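Local coordinates for protein aldose-aldose oxidoreductase (Caulobacter crescentus, PDB 5A04) that probably catalyses coupled oxidation and reduction of aldose sugars with a tightly held NADP cofactor, and binds glucose beside the nicotinamide, at residues D75-H86 with K98-N108; K126-F135 with G307-G317. One frame throughout, in Å; residues are numbered along the deposited sequence.

Contact 1 of 2, residues D75-H86 with K98-N108. With NDP (NADPH dihydro-nicotinamide-adenine-dinucleotide phosphate), chain G; BGC (beta-D-glucopyranose), chain H.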
loop_
_atom_site.group_PDB
_atom_site.type_symbol
_atom_site.label_atom_id
_atom_site.label_comp_id
_atom_site.label_asym_id
_atom_site.label_seq_id
_atom_site.Cartn_x
_atom_site.Cartn_y
_atom_site.Cartn_z
ATOM N N ASP A 75 16.716 6.469 -38.319
ATOM C CA ASP A 75 16.198 7.726 -37.790
ATOM C C ASP A 75 16.305 7.803 -36.270
ATOM O O ASP A 75 16.495 8.878 -35.706
ATOM C CB ASP A 75 14.742 7.909 -38.203
ATOM C CG ASP A 75 14.576 7.954 -39.703
ATOM O OD1 ASP A 75 14.913 9.004 -40.298
ATOM O OD2 ASP A 75 14.125 6.943 -40.280
ATOM N N ILE A 76 16.168 6.652 -35.623
ATOM C CA ILE A 76 16.048 6.563 -34.165
ATOM C C ILE A 76 16.981 5.497 -33.634
ATOM O O ILE A 76 17.090 4.426 -34.223
ATOM C CB ILE A 76 14.599 6.199 -33.724
ATOM C CG1 ILE A 76 13.601 7.255 -34.199
ATOM C CG2 ILE A 76 14.530 6.015 -32.211
ATOM C CD1 ILE A 76 12.154 6.732 -34.290
ATOM N N VAL A 77 17.654 5.783 -32.523
ATOM C CA VAL A 77 18.390 4.762 -31.790
ATOM C C VAL A 77 17.643 4.462 -30.487
ATOM O O VAL A 77 17.299 5.385 -29.734
ATOM C CB VAL A 77 19.828 5.207 -31.466
ATOM C CG1 VAL A 77 20.531 4.157 -30.615
ATOM C CG2 VAL A 77 20.616 5.497 -32.752
ATOM N N TYR A 78 17.394 3.184 -30.231
ATOM C CA TYR A 78 16.709 2.759 -29.017
ATOM C C TYR A 78 17.761 2.117 -28.123
ATOM O O TYR A 78 18.280 1.046 -28.422
ATOM C CB TYR A 78 15.563 1.794 -29.371
ATOM C CG TYR A 78 14.575 1.442 -28.267
ATOM C CD1 TYR A 78 14.822 1.759 -26.933
ATOM C CD2 TYR A 78 13.387 0.775 -28.576
ATOM C CE1 TYR A 78 13.918 1.412 -25.939
ATOM C CE2 TYR A 78 12.474 0.424 -27.590
ATOM C CZ TYR A 78 12.744 0.748 -26.275
ATOM O OH TYR A 78 11.841 0.403 -25.298
ATOM N N VAL A 79 18.101 2.815 -27.043
ATOM C CA VAL A 79 19.118 2.364 -26.107
ATOM C C VAL A 79 18.529 1.459 -25.024
ATOM O O VAL A 79 17.706 1.903 -24.216
ATOM C CB VAL A 79 19.807 3.571 -25.445
ATOM C CG1 VAL A 79 20.838 3.093 -24.419
ATOM C CG2 VAL A 79 20.455 4.460 -26.519
ATOM N N ILE A 80 18.955 0.192 -25.022
ATOM C CA ILE A 80 18.391 -0.828 -24.142
ATOM C C ILE A 80 19.539 -1.559 -23.430
ATOM O O ILE A 80 19.653 -2.792 -23.439
ATOM C CB ILE A 80 17.478 -1.820 -24.937
ATOM C CG1 ILE A 80 16.603 -1.043 -25.933
ATOM C CG2 ILE A 80 16.602 -2.630 -23.987
ATOM C CD1 ILE A 80 15.523 -1.890 -26.676
ATOM N N THR A 81 20.375 -0.762 -22.774
ATOM C CA THR A 81 21.560 -1.245 -22.068
ATOM C C THR A 81 21.376 -1.147 -20.554
ATOM O O THR A 81 20.393 -0.582 -20.104
ATOM C CB THR A 81 22.772 -0.399 -22.455
ATOM O OG1 THR A 81 22.534 0.941 -22.003
ATOM C CG2 THR A 81 22.953 -0.397 -23.976
ATOM N N PRO A 82 22.339 -1.672 -19.761
ATOM C CA PRO A 82 22.316 -1.336 -18.328
ATOM C C PRO A 82 22.233 0.172 -18.100
ATOM O O PRO A 82 22.654 0.966 -18.954
ATOM C CB PRO A 82 23.637 -1.914 -17.816
ATOM C CG PRO A 82 23.860 -3.106 -18.723
ATOM C CD PRO A 82 23.393 -2.659 -20.074
ATOM N N ASN A 83 21.684 0.549 -16.951
ATOM C CA ASN A 83 21.294 1.922 -16.674
ATOM C C ASN A 83 22.443 2.910 -16.787
ATOM O O ASN A 83 22.276 3.989 -17.330
ATOM C CB ASN A 83 20.675 2.015 -15.278
ATOM C CG ASN A 83 19.488 1.089 -15.117
ATOM O OD1 ASN A 83 18.850 0.720 -16.103
ATOM N ND2 ASN A 83 19.179 0.718 -13.875
ATOM N N SER A 84 23.612 2.536 -16.282
ATOM C CA SER A 84 24.751 3.459 -16.318
ATOM C C SER A 84 25.260 3.765 -17.733
ATOM O O SER A 84 26.024 4.713 -17.921
ATOM C CB SER A 84 25.902 2.904 -15.470
ATOM O OG SER A 84 25.496 2.791 -14.111
ATOM N N LEU A 85 24.859 2.965 -18.718
ATOM C CA LEU A 85 25.270 3.194 -20.104
ATOM C C LEU A 85 24.263 4.029 -20.908
ATOM O O LEU A 85 24.535 4.406 -22.059
ATOM C CB LEU A 85 25.504 1.855 -20.806
ATOM C CG LEU A 85 26.556 0.959 -20.154
ATOM C CD1 LEU A 85 26.863 -0.229 -21.043
ATOM C CD2 LEU A 85 27.793 1.729 -19.876
ATOM N N HIS A 86 23.102 4.326 -20.317
ATOM C CA HIS A 86 22.089 5.105 -21.026
ATOM C C HIS A 86 22.629 6.461 -21.463
ATOM O O HIS A 86 22.428 6.882 -22.603
ATOM C CB HIS A 86 20.845 5.313 -20.159
ATOM C CG HIS A 86 20.063 4.060 -19.929
ATOM N ND1 HIS A 86 18.934 4.023 -19.134
ATOM C CD2 HIS A 86 20.246 2.798 -20.383
ATOM C CE1 HIS A 86 18.453 2.791 -19.118
ATOM N NE2 HIS A 86 19.232 2.027 -19.862
ATOM N N LYS A 98 20.794 11.288 -34.573
ATOM C CA LYS A 98 19.616 10.420 -34.420
ATOM C C LYS A 98 18.712 10.846 -33.260
ATOM O O LYS A 98 19.187 11.329 -32.224
ATOM C CB LYS A 98 20.040 8.963 -34.212
ATOM C CG LYS A 98 21.091 8.443 -35.215
ATOM C CD LYS A 98 20.649 8.646 -36.664
ATOM C CE LYS A 98 21.619 7.965 -37.614
ATOM N NZ LYS A 98 21.280 8.257 -39.044
ATOM N N HIS A 99 17.405 10.664 -33.449
ATOM C CA HIS A 99 16.449 10.759 -32.357
ATOM C C HIS A 99 16.691 9.580 -31.435
ATOM O O HIS A 99 17.271 8.589 -31.850
ATOM C CB HIS A 99 15.020 10.743 -32.887
ATOM C CG HIS A 99 14.745 11.822 -33.889
ATOM N ND1 HIS A 99 14.361 13.092 -33.522
ATOM C CD2 HIS A 99 14.781 11.812 -35.242
ATOM C CE1 HIS A 99 14.167 13.822 -34.608
ATOM N NE2 HIS A 99 14.416 13.069 -35.666
ATOM N N VAL A 100 16.254 9.674 -30.182
ATOM C CA VAL A 100 16.587 8.629 -29.216
ATOM C C VAL A 100 15.372 8.175 -28.417
ATOM O O VAL A 100 14.641 8.995 -27.885
ATOM C CB VAL A 100 17.663 9.112 -28.223
ATOM C CG1 VAL A 100 17.913 8.045 -27.149
ATOM C CG2 VAL A 100 18.950 9.427 -28.964
ATOM N N MET A 101 15.170 6.863 -28.375
ATOM C CA MET A 101 14.324 6.214 -27.386
ATOM C C MET A 101 15.269 5.613 -26.354
ATOM O O MET A 101 16.174 4.860 -26.701
ATOM C CB MET A 101 13.448 5.125 -28.025
ATOM C CG MET A 101 12.523 4.433 -27.049
ATOM S SD MET A 101 10.960 5.302 -26.854
ATOM C CE MET A 101 10.154 4.845 -28.397
ATOM N N CYS A 102 15.081 5.961 -25.089
ATOM C CA CYS A 102 15.955 5.447 -24.037
ATOM C C CYS A 102 15.131 4.698 -22.992
ATOM O O CYS A 102 14.104 5.194 -22.540
ATOM C CB CYS A 102 16.726 6.593 -23.372
ATOM S SG CYS A 102 17.942 5.994 -22.172
ATOM N N GLU A 103 15.574 3.510 -22.603
ATOM C CA GLU A 103 14.834 2.760 -21.595
ATOM C C GLU A 103 14.878 3.444 -20.230
ATOM O O GLU A 103 15.748 4.260 -19.965
ATOM C CB GLU A 103 15.369 1.325 -21.480
ATOM C CG GLU A 103 14.479 0.326 -22.221
ATOM C CD GLU A 103 13.023 0.532 -21.883
ATOM O OE1 GLU A 103 12.703 0.589 -20.674
ATOM O OE2 GLU A 103 12.201 0.676 -22.815
ATOM N N LYS A 104 13.914 3.108 -19.378
ATOM C CA LYS A 104 13.950 3.516 -17.980
ATOM C C LYS A 104 14.896 2.620 -17.196
ATOM O O LYS A 104 15.230 1.526 -17.645
ATOM C CB LYS A 104 12.545 3.479 -17.354
ATOM C CG LYS A 104 11.635 2.292 -17.765
ATOM C CD LYS A 104 12.181 0.901 -17.403
ATOM C CE LYS A 104 12.416 0.707 -15.909
ATOM N NZ LYS A 104 13.018 -0.638 -15.640
ATOM N N PRO A 105 15.375 3.093 -16.035
ATOM C CA PRO A 105 15.332 4.488 -15.593
ATOM C C PRO A 105 16.216 5.300 -16.541
ATOM O O PRO A 105 17.150 4.734 -17.102
ATOM C CB PRO A 105 15.910 4.417 -14.170
ATOM C CG PRO A 105 16.882 3.266 -14.249
ATOM C CD PRO A 105 16.143 2.245 -15.105
ATOM N N MET A 106 15.903 6.567 -16.751
ATOM C CA MET A 106 16.614 7.365 -17.749
ATOM C C MET A 106 18.135 7.346 -17.583
ATOM O O MET A 106 18.859 7.073 -18.544
ATOM C CB MET A 106 16.105 8.795 -17.710
ATOM C CG MET A 106 16.775 9.729 -18.717
ATOM S SD MET A 106 15.848 11.263 -18.672
ATOM C CE MET A 106 16.646 12.164 -20.004
ATOM N N ALA A 107 18.615 7.607 -16.367
ATOM C CA ALA A 107 20.050 7.542 -16.082
ATOM C C ALA A 107 20.246 7.390 -14.576
ATOM O O ALA A 107 19.265 7.317 -13.836
ATOM C CB ALA A 107 20.759 8.792 -16.607
ATOM N N ASN A 108 21.491 7.361 -14.111
ATOM C CA ASN A 108 21.737 7.150 -12.677
ATOM C C ASN A 108 21.377 8.344 -11.801
ATOM O O ASN A 108 21.100 8.183 -10.609
ATOM C CB ASN A 108 23.206 6.800 -12.420
ATOM C CG ASN A 108 23.614 5.468 -13.027
ATOM O OD1 ASN A 108 22.780 4.707 -13.528
ATOM N ND2 ASN A 108 24.909 5.185 -12.989
HETATM P PA NDP G . 20.042 -7.581 -20.293
HETATM O O1A NDP G . 21.176 -7.796 -19.351
HETATM O O2A NDP G . 19.113 -8.726 -20.584
HETATM O O5B NDP G . 20.594 -7.005 -21.731
HETATM C C5B NDP G . 21.470 -5.940 -21.491
HETATM C C4B NDP G . 22.282 -5.795 -22.787
HETATM O O4B NDP G . 23.001 -4.560 -22.801
HETATM C C3B NDP G . 23.328 -6.930 -22.876
HETATM O O3B NDP G . 22.788 -8.075 -23.455
HETATM C C2B NDP G . 24.321 -6.320 -23.873
HETATM O O2B NDP G . 23.913 -6.413 -25.109
HETATM C C1B NDP G . 24.209 -4.780 -23.501
HETATM N N9A NDP G . 25.343 -4.315 -22.697
HETATM C C8A NDP G . 26.254 -3.320 -23.035
HETATM N N7A NDP G . 27.204 -3.136 -22.097
HETATM C C5A NDP G . 26.892 -4.063 -21.099
HETATM C C6A NDP G . 27.498 -4.361 -19.864
HETATM N N6A NDP G . 28.619 -3.671 -19.457
HETATM N N1A NDP G . 27.000 -5.331 -19.038
HETATM C C2A NDP G . 25.871 -5.977 -19.514
HETATM N N3A NDP G . 25.187 -5.800 -20.650
HETATM C C4A NDP G . 25.730 -4.818 -21.451
HETATM O O3 NDP G . 19.232 -6.351 -19.526
HETATM P PN NDP G . 17.674 -6.134 -19.948
HETATM O O1N NDP G . 17.460 -6.100 -21.406
HETATM O O2N NDP G . 16.707 -6.741 -18.956
HETATM O O5D NDP G . 17.518 -4.451 -19.461
HETATM C C5D NDP G . 18.253 -3.572 -20.266
HETATM C C4D NDP G . 17.603 -2.168 -20.115
HETATM O O4D NDP G . 16.184 -2.281 -20.441
HETATM C C3D NDP G . 17.658 -1.658 -18.627
HETATM O O3D NDP G . 17.805 -0.226 -18.610
HETATM C C2D NDP G . 16.286 -2.022 -18.077
HETATM O O2D NDP G . 15.847 -1.114 -17.082
HETATM C C1D NDP G . 15.405 -1.824 -19.359
HETATM N N1N NDP G . 14.228 -2.695 -19.306
HETATM C C2N NDP G . 12.963 -2.161 -19.492
HETATM C C3N NDP G . 11.878 -2.991 -19.466
HETATM C C7N NDP G . 10.541 -2.432 -19.657
HETATM O O7N NDP G . 9.511 -3.108 -19.478
HETATM N N7N NDP G . 10.414 -1.106 -20.062
HETATM C C4N NDP G . 11.998 -4.459 -19.242
HETATM C C5N NDP G . 13.376 -4.918 -19.014
HETATM C C6N NDP G . 14.405 -4.074 -19.058
HETATM P P2B NDP G . 25.081 -6.792 -26.318
HETATM O O1X NDP G . 26.112 -5.719 -26.048
HETATM O O2X NDP G . 25.432 -8.183 -25.888
HETATM O O3X NDP G . 24.273 -6.649 -27.605
HETATM C C2 BGC H . 12.338 -4.128 -15.301
HETATM C C3 BGC H . 12.392 -5.662 -15.262
HETATM C C4 BGC H . 11.066 -6.215 -14.828
HETATM C C5 BGC H . 9.930 -5.644 -15.661
HETATM C C6 BGC H . 8.576 -6.063 -15.032
HETATM C C1 BGC H . 11.231 -3.783 -16.193
HETATM O O1 BGC H . 11.199 -2.370 -16.398
HETATM O O2 BGC H . 13.582 -3.636 -15.785
HETATM O O3 BGC H . 13.415 -6.020 -14.347
HETATM O O4 BGC H . 11.084 -7.629 -14.942
HETATM O O5 BGC H . 9.978 -4.235 -15.672
HETATM O O6 BGC H . 7.489 -5.707 -15.896
#
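The hydroxyl of Y78 donates to the carboxylate of E103, OH to OE2 at 2.5 Å, on the anti lone pair of that oxygen and close to the ring plane. Q296 of helix 292-306 is a second partner of the hydroxyl. M101 lies alongside the same ring, pointing the same way, and lays its CG over one face 3.5 Å from the ring centroid, a CH-pi contact; SD, farther out above that face, makes a Met-aromatic contact. I80 CD1 covers the opposite face, so the phenol is clamped between two aliphatic groups. With CG of Y78 anti to the backbone N (chi1 -169°), the ring stands out from the sheet on the M101 side and leans toward the C-terminal end of its strand, where OH meets the carboxylate. E103 OE1 accepts from the carboxamide N7N of NADPH at 2.9 Å in a nearly straight bond (174°), and also from K104 N, above the carboxylate plane. A phenylalanine in place of Y78 would probably keep the M101 packing but take the phenolic donor from E103 OE2, leaving the carboxylate held mainly through OE1.

Past the strands, H86 ND1 donates to M106 O at 3.1 Å, in the ring plane, while NE2 bonds to T81 O. N83 OD1 lies 2.9 Å from the ribose O3D, and its amide packs against P105, which follows a cis peptide. K104 NZ reaches glucose O1 at 2.6 Å. Farther out, N108 ND2 donates to S84 OG, which also bonds to A176.

The parallel strands 76-79 and 99-102, laced by backbone bonds and joined through helix 86-95, form a beta-alpha-beta unit of the Rossmann fold, whose C-terminal strand ends carry the nicotinamide-ribose site.

Contact 2 of 2, residues K126-F135 with G307-G317. With NDP (NADPH dihydro-nicotinamide-adenine-dinucleotide phosphate), chain G.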
loop_
_atom_site.group_PDB
_atom_site.type_symbol
_atom_site.label_atom_id
_atom_site.label_comp_id
_atom_site.label_asym_id
_atom_site.label_seq_id
_atom_site.Cartn_x
_atom_site.Cartn_y
_atom_site.Cartn_z
ATOM N N LYS A 126 14.722 14.473 -31.065
ATOM C CA LYS A 126 13.781 14.178 -29.996
ATOM C C LYS A 126 14.293 13.074 -29.082
ATOM O O LYS A 126 15.087 12.218 -29.493
ATOM C CB LYS A 126 12.424 13.802 -30.590
ATOM C CG LYS A 126 11.770 14.986 -31.280
ATOM C CD LYS A 126 10.396 14.647 -31.829
ATOM C CE LYS A 126 9.882 15.791 -32.700
ATOM N NZ LYS A 126 9.826 17.067 -31.936
ATOM N N LEU A 127 13.832 13.115 -27.838
ATOM C CA LEU A 127 14.222 12.153 -26.810
ATOM C C LEU A 127 12.974 11.656 -26.102
ATOM O O LEU A 127 12.169 12.454 -25.619
ATOM C CB LEU A 127 15.183 12.799 -25.804
ATOM C CG LEU A 127 15.609 12.010 -24.563
ATOM C CD1 LEU A 127 16.289 10.677 -24.929
ATOM C CD2 LEU A 127 16.543 12.896 -23.701
ATOM N N MET A 128 12.802 10.341 -26.059
ATOM C CA MET A 128 11.653 9.746 -25.402
ATOM C C MET A 128 12.127 8.629 -24.486
ATOM O O MET A 128 13.059 7.901 -24.830
ATOM C CB MET A 128 10.662 9.204 -26.440
ATOM C CG MET A 128 9.435 8.576 -25.820
ATOM S SD MET A 128 8.322 7.989 -27.123
ATOM C CE MET A 128 7.293 6.851 -26.197
ATOM N N ILE A 129 11.509 8.516 -23.312
ATOM C CA ILE A 129 11.832 7.455 -22.366
ATOM C C ILE A 129 10.784 6.338 -22.472
ATOM O O ILE A 129 9.600 6.603 -22.684
ATOM C CB ILE A 129 11.892 7.997 -20.919
ATOM C CG1 ILE A 129 12.788 9.242 -20.869
ATOM C CG2 ILE A 129 12.346 6.910 -19.930
ATOM C CD1 ILE A 129 14.223 9.021 -21.355
ATOM N N GLY A 130 11.224 5.102 -22.301
ATOM C CA GLY A 130 10.378 3.947 -22.557
ATOM C C GLY A 130 9.368 3.631 -21.469
ATOM O O GLY A 130 9.372 2.529 -20.916
ATOM N N TYR A 131 8.488 4.581 -21.170
ATOM C CA TYR A 131 7.405 4.323 -20.220
ATOM C C TYR A 131 6.189 3.736 -20.946
ATOM O O TYR A 131 5.176 4.408 -21.155
ATOM C CB TYR A 131 7.027 5.607 -19.469
ATOM C CG TYR A 131 8.102 6.115 -18.503
ATOM C CD1 TYR A 131 8.507 5.353 -17.409
ATOM C CD2 TYR A 131 8.680 7.369 -18.673
ATOM C CE1 TYR A 131 9.481 5.826 -16.513
ATOM C CE2 TYR A 131 9.648 7.849 -17.774
ATOM C CZ TYR A 131 10.031 7.071 -16.705
ATOM O OH TYR A 131 10.969 7.540 -15.819
ATOM N N ARG A 132 6.309 2.464 -21.306
ATOM C CA ARG A 132 5.309 1.786 -22.137
ATOM C C ARG A 132 3.916 1.768 -21.514
ATOM O O ARG A 132 2.917 1.668 -22.231
ATOM C CB ARG A 132 5.759 0.354 -22.425
ATOM C CG ARG A 132 6.161 -0.430 -21.191
ATOM C CD ARG A 132 6.396 -1.909 -21.494
ATOM N NE ARG A 132 6.945 -2.555 -20.307
ATOM C CZ ARG A 132 6.217 -3.000 -19.288
ATOM N NH1 ARG A 132 4.881 -2.930 -19.321
ATOM N NH2 ARG A 132 6.826 -3.533 -18.235
ATOM N N SER A 133 3.837 1.855 -20.186
ATOM C CA SER A 133 2.531 1.773 -19.521
ATOM C C SER A 133 1.595 2.902 -19.944
ATOM O O SER A 133 0.383 2.763 -19.845
ATOM C CB SER A 133 2.693 1.770 -17.995
ATOM O OG SER A 133 3.405 0.611 -17.580
ATOM N N ARG A 134 2.149 4.016 -20.418
ATOM C CA ARG A 134 1.324 5.133 -20.869
ATOM C C ARG A 134 0.596 4.806 -22.172
ATOM O O ARG A 134 -0.237 5.582 -22.619
ATOM C CB ARG A 134 2.168 6.394 -21.051
ATOM C CG ARG A 134 2.822 6.901 -19.741
ATOM C CD ARG A 134 1.784 7.469 -18.757
ATOM N NE ARG A 134 1.041 8.588 -19.337
ATOM C CZ ARG A 134 1.460 9.849 -19.307
ATOM N NH1 ARG A 134 2.615 10.154 -18.716
ATOM N NH2 ARG A 134 0.726 10.810 -19.860
ATOM N N PHE A 135 0.919 3.659 -22.767
ATOM C CA PHE A 135 0.307 3.216 -24.018
ATOM C C PHE A 135 -0.501 1.941 -23.838
ATOM O O PHE A 135 -0.961 1.344 -24.811
ATOM C CB PHE A 135 1.394 3.012 -25.082
ATOM C CG PHE A 135 2.219 4.239 -25.285
ATOM C CD1 PHE A 135 1.751 5.261 -26.089
ATOM C CD2 PHE A 135 3.418 4.417 -24.596
ATOM C CE1 PHE A 135 2.487 6.434 -26.250
ATOM C CE2 PHE A 135 4.155 5.589 -24.745
ATOM C CZ PHE A 135 3.686 6.600 -25.565
ATOM N N GLY A 307 6.248 16.644 -35.930
ATOM C CA GLY A 307 6.891 17.724 -35.196
ATOM C C GLY A 307 6.242 18.020 -33.849
ATOM O O GLY A 307 6.040 19.183 -33.484
ATOM N N ARG A 308 5.909 16.970 -33.104
ATOM C CA ARG A 308 5.309 17.133 -31.777
ATOM C C ARG A 308 6.222 16.546 -30.701
ATOM O O ARG A 308 7.165 15.822 -31.013
ATOM C CB ARG A 308 3.930 16.473 -31.731
ATOM C CG ARG A 308 2.894 17.145 -32.628
ATOM C CD ARG A 308 1.628 16.315 -32.733
ATOM N NE ARG A 308 0.588 17.005 -33.495
ATOM C CZ ARG A 308 -0.444 16.399 -34.077
ATOM N NH1 ARG A 308 -0.575 15.079 -34.000
ATOM N NH2 ARG A 308 -1.343 17.111 -34.747
ATOM N N GLU A 309 5.950 16.863 -29.439
ATOM C CA GLU A 309 6.785 16.371 -28.343
ATOM C C GLU A 309 6.208 15.092 -27.751
ATOM O O GLU A 309 5.003 14.999 -27.525
ATOM C CB GLU A 309 6.930 17.431 -27.246
ATOM C CG GLU A 309 7.554 18.740 -27.724
ATOM C CD GLU A 309 8.812 18.529 -28.557
ATOM O OE1 GLU A 309 9.688 17.726 -28.151
ATOM O OE2 GLU A 309 8.920 19.167 -29.629
ATOM N N PRO A 310 7.074 14.098 -27.493
ATOM C CA PRO A 310 6.589 12.849 -26.890
ATOM C C PRO A 310 5.879 13.092 -25.565
ATOM O O PRO A 310 6.269 13.991 -24.817
ATOM C CB PRO A 310 7.867 12.033 -26.676
ATOM C CG PRO A 310 8.848 12.583 -27.666
ATOM C CD PRO A 310 8.517 14.059 -27.784
ATOM N N ILE A 311 4.864 12.294 -25.261
ATOM C CA ILE A 311 4.156 12.478 -24.011
ATOM C C ILE A 311 5.010 12.027 -22.825
ATOM O O ILE A 311 4.755 12.429 -21.698
ATOM C CB ILE A 311 2.824 11.726 -23.988
ATOM C CG1 ILE A 311 3.051 10.218 -24.093
ATOM C CG2 ILE A 311 1.913 12.229 -25.106
ATOM C CD1 ILE A 311 1.790 9.411 -23.827
ATOM N N VAL A 312 6.016 11.196 -23.086
ATOM C CA VAL A 312 6.980 10.820 -22.057
ATOM C C VAL A 312 8.389 11.166 -22.552
ATOM O O VAL A 312 9.173 10.301 -22.952
ATOM C CB VAL A 312 6.871 9.320 -21.667
ATOM C CG1 VAL A 312 5.619 9.089 -20.813
ATOM C CG2 VAL A 312 6.845 8.413 -22.897
ATOM N N GLY A 313 8.697 12.456 -22.529
ATOM C CA GLY A 313 9.980 12.932 -23.018
ATOM C C GLY A 313 11.070 12.836 -21.968
ATOM O O GLY A 313 10.843 12.338 -20.865
ATOM N N GLY A 314 12.268 13.302 -22.306
ATOM C CA GLY A 314 13.359 13.313 -21.341
ATOM C C GLY A 314 12.982 13.997 -20.036
ATOM O O GLY A 314 13.468 13.622 -18.966
ATOM N N ASP A 315 12.112 14.998 -20.106
ATOM C CA ASP A 315 11.685 15.696 -18.890
ATOM C C ASP A 315 10.918 14.782 -17.927
ATOM O O ASP A 315 11.027 14.936 -16.709
ATOM C CB ASP A 315 10.831 16.908 -19.248
ATOM C CG ASP A 315 9.585 16.527 -20.014
ATOM O OD1 ASP A 315 9.713 16.044 -21.167
ATOM O OD2 ASP A 315 8.477 16.700 -19.457
ATOM N N ASP A 316 10.147 13.832 -18.459
ATOM C CA ASP A 316 9.439 12.878 -17.598
ATOM C C ASP A 316 10.450 11.993 -16.869
ATOM O O ASP A 316 10.310 11.719 -15.669
ATOM C CB ASP A 316 8.461 12.022 -18.423
ATOM C CG ASP A 316 7.389 11.345 -17.565
ATOM O OD1 ASP A 316 6.819 12.005 -16.668
ATOM O OD2 ASP A 316 7.091 10.159 -17.817
ATOM N N GLY A 317 11.477 11.548 -17.594
ATOM C CA GLY A 317 12.504 10.705 -17.009
ATOM C C GLY A 317 13.257 11.472 -15.937
ATOM O O GLY A 317 13.590 10.932 -14.876
HETATM P PA NDP G . 20.042 -7.581 -20.293
HETATM O O1A NDP G . 21.176 -7.796 -19.351
HETATM O O2A NDP G . 19.113 -8.726 -20.584
HETATM O O5B NDP G . 20.594 -7.005 -21.731
HETATM C C5B NDP G . 21.470 -5.940 -21.491
HETATM C C4B NDP G . 22.282 -5.795 -22.787
HETATM O O4B NDP G . 23.001 -4.560 -22.801
HETATM C C3B NDP G . 23.328 -6.930 -22.876
HETATM O O3B NDP G . 22.788 -8.075 -23.455
HETATM C C2B NDP G . 24.321 -6.320 -23.873
HETATM O O2B NDP G . 23.913 -6.413 -25.109
HETATM C C1B NDP G . 24.209 -4.780 -23.501
HETATM N N9A NDP G . 25.343 -4.315 -22.697
HETATM C C8A NDP G . 26.254 -3.320 -23.035
HETATM N N7A NDP G . 27.204 -3.136 -22.097
HETATM C C5A NDP G . 26.892 -4.063 -21.099
HETATM C C6A NDP G . 27.498 -4.361 -19.864
HETATM N N6A NDP G . 28.619 -3.671 -19.457
HETATM N N1A NDP G . 27.000 -5.331 -19.038
HETATM C C2A NDP G . 25.871 -5.977 -19.514
HETATM N N3A NDP G . 25.187 -5.800 -20.650
HETATM C C4A NDP G . 25.730 -4.818 -21.451
HETATM O O3 NDP G . 19.232 -6.351 -19.526
HETATM P PN NDP G . 17.674 -6.134 -19.948
HETATM O O1N NDP G . 17.460 -6.100 -21.406
HETATM O O2N NDP G . 16.707 -6.741 -18.956
HETATM O O5D NDP G . 17.518 -4.451 -19.461
HETATM C C5D NDP G . 18.253 -3.572 -20.266
HETATM C C4D NDP G . 17.603 -2.168 -20.115
HETATM O O4D NDP G . 16.184 -2.281 -20.441
HETATM C C3D NDP G . 17.658 -1.658 -18.627
HETATM O O3D NDP G . 17.805 -0.226 -18.610
HETATM C C2D NDP G . 16.286 -2.022 -18.077
HETATM O O2D NDP G . 15.847 -1.114 -17.082
HETATM C C1D NDP G . 15.405 -1.824 -19.359
HETATM N N1N NDP G . 14.228 -2.695 -19.306
HETATM C C2N NDP G . 12.963 -2.161 -19.492
HETATM C C3N NDP G . 11.878 -2.991 -19.466
HETATM C C7N NDP G . 10.541 -2.432 -19.657
HETATM O O7N NDP G . 9.511 -3.108 -19.478
HETATM N N7N NDP G . 10.414 -1.106 -20.062
HETATM C C4N NDP G . 11.998 -4.459 -19.242
HETATM C C5N NDP G . 13.376 -4.918 -19.014
HETATM C C6N NDP G . 14.405 -4.074 -19.058
HETATM P P2B NDP G . 25.081 -6.792 -26.318
HETATM O O1X NDP G . 26.112 -5.719 -26.048
HETATM O O2X NDP G . 25.432 -8.183 -25.888
HETATM O O3X NDP G . 24.273 -6.649 -27.605
HETATM O O HOH W 1 11.961 14.960 -24.748
HETATM O O HOH W 2 13.708 7.872 -15.501
HETATM O O HOH W 3 4.862 8.653 -17.352
HETATM O O HOH W 4 4.156 12.410 -19.019
#
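K126 and E309 form a salt bridge, NZ to OE2 at 3.2 Å, the lysine crossing the glutamate at about a right angle; NZ also makes a weak bond to R308 O. Among backbone groups, I129 N donates to V312 O at 3.0 Å, nearly straight at 166°. Apolar contacts centre on V312: CG2 meets M128 CE at 3.7 Å, whereas CG1, anti to the carbonyl carbon (chi1 -74°), packs on Y131 CB and R134 CG. I311 CD1 touches F135 CZ and lies over a face of the R134 guanidinium. G314 fits closely against L127, where a CB would clash with CD2. Water bridges complete the seam. Two waters in the guanidinium plane link R134 NH1 to D316 OD2 and to I311 O, and another joins Y131 OH to G317 O.

Edge strand 127-129 thus meets the start of helix 314-333, with helix 292-306 touching M128 and helix 182-198, through R195, giving D316 a salt bridge.

Contact 1 closes before contact 2 opens, and their centres lie 12 Å apart. Strand 99-102 of the first and strand 127-129 of the second are neighbours in the parallel Rossmann sheet, the latter at its edge; C102 N and M128 O probably hydrogen-bond across them at 2.8 Å. Contact 1 is local, within one beta-alpha-beta unit, whereas contact 2 brings back residues 172 positions later, from the family's C-terminal alpha/beta region, to the sheet edge. M106 SD packs on G314 O between the two. Both reach NADPH: E103 accepts from the carboxamide nitrogen N7N and R132 donates to its oxygen O7N, so these two residues probably help hold the nicotinamide in place beside the sugar.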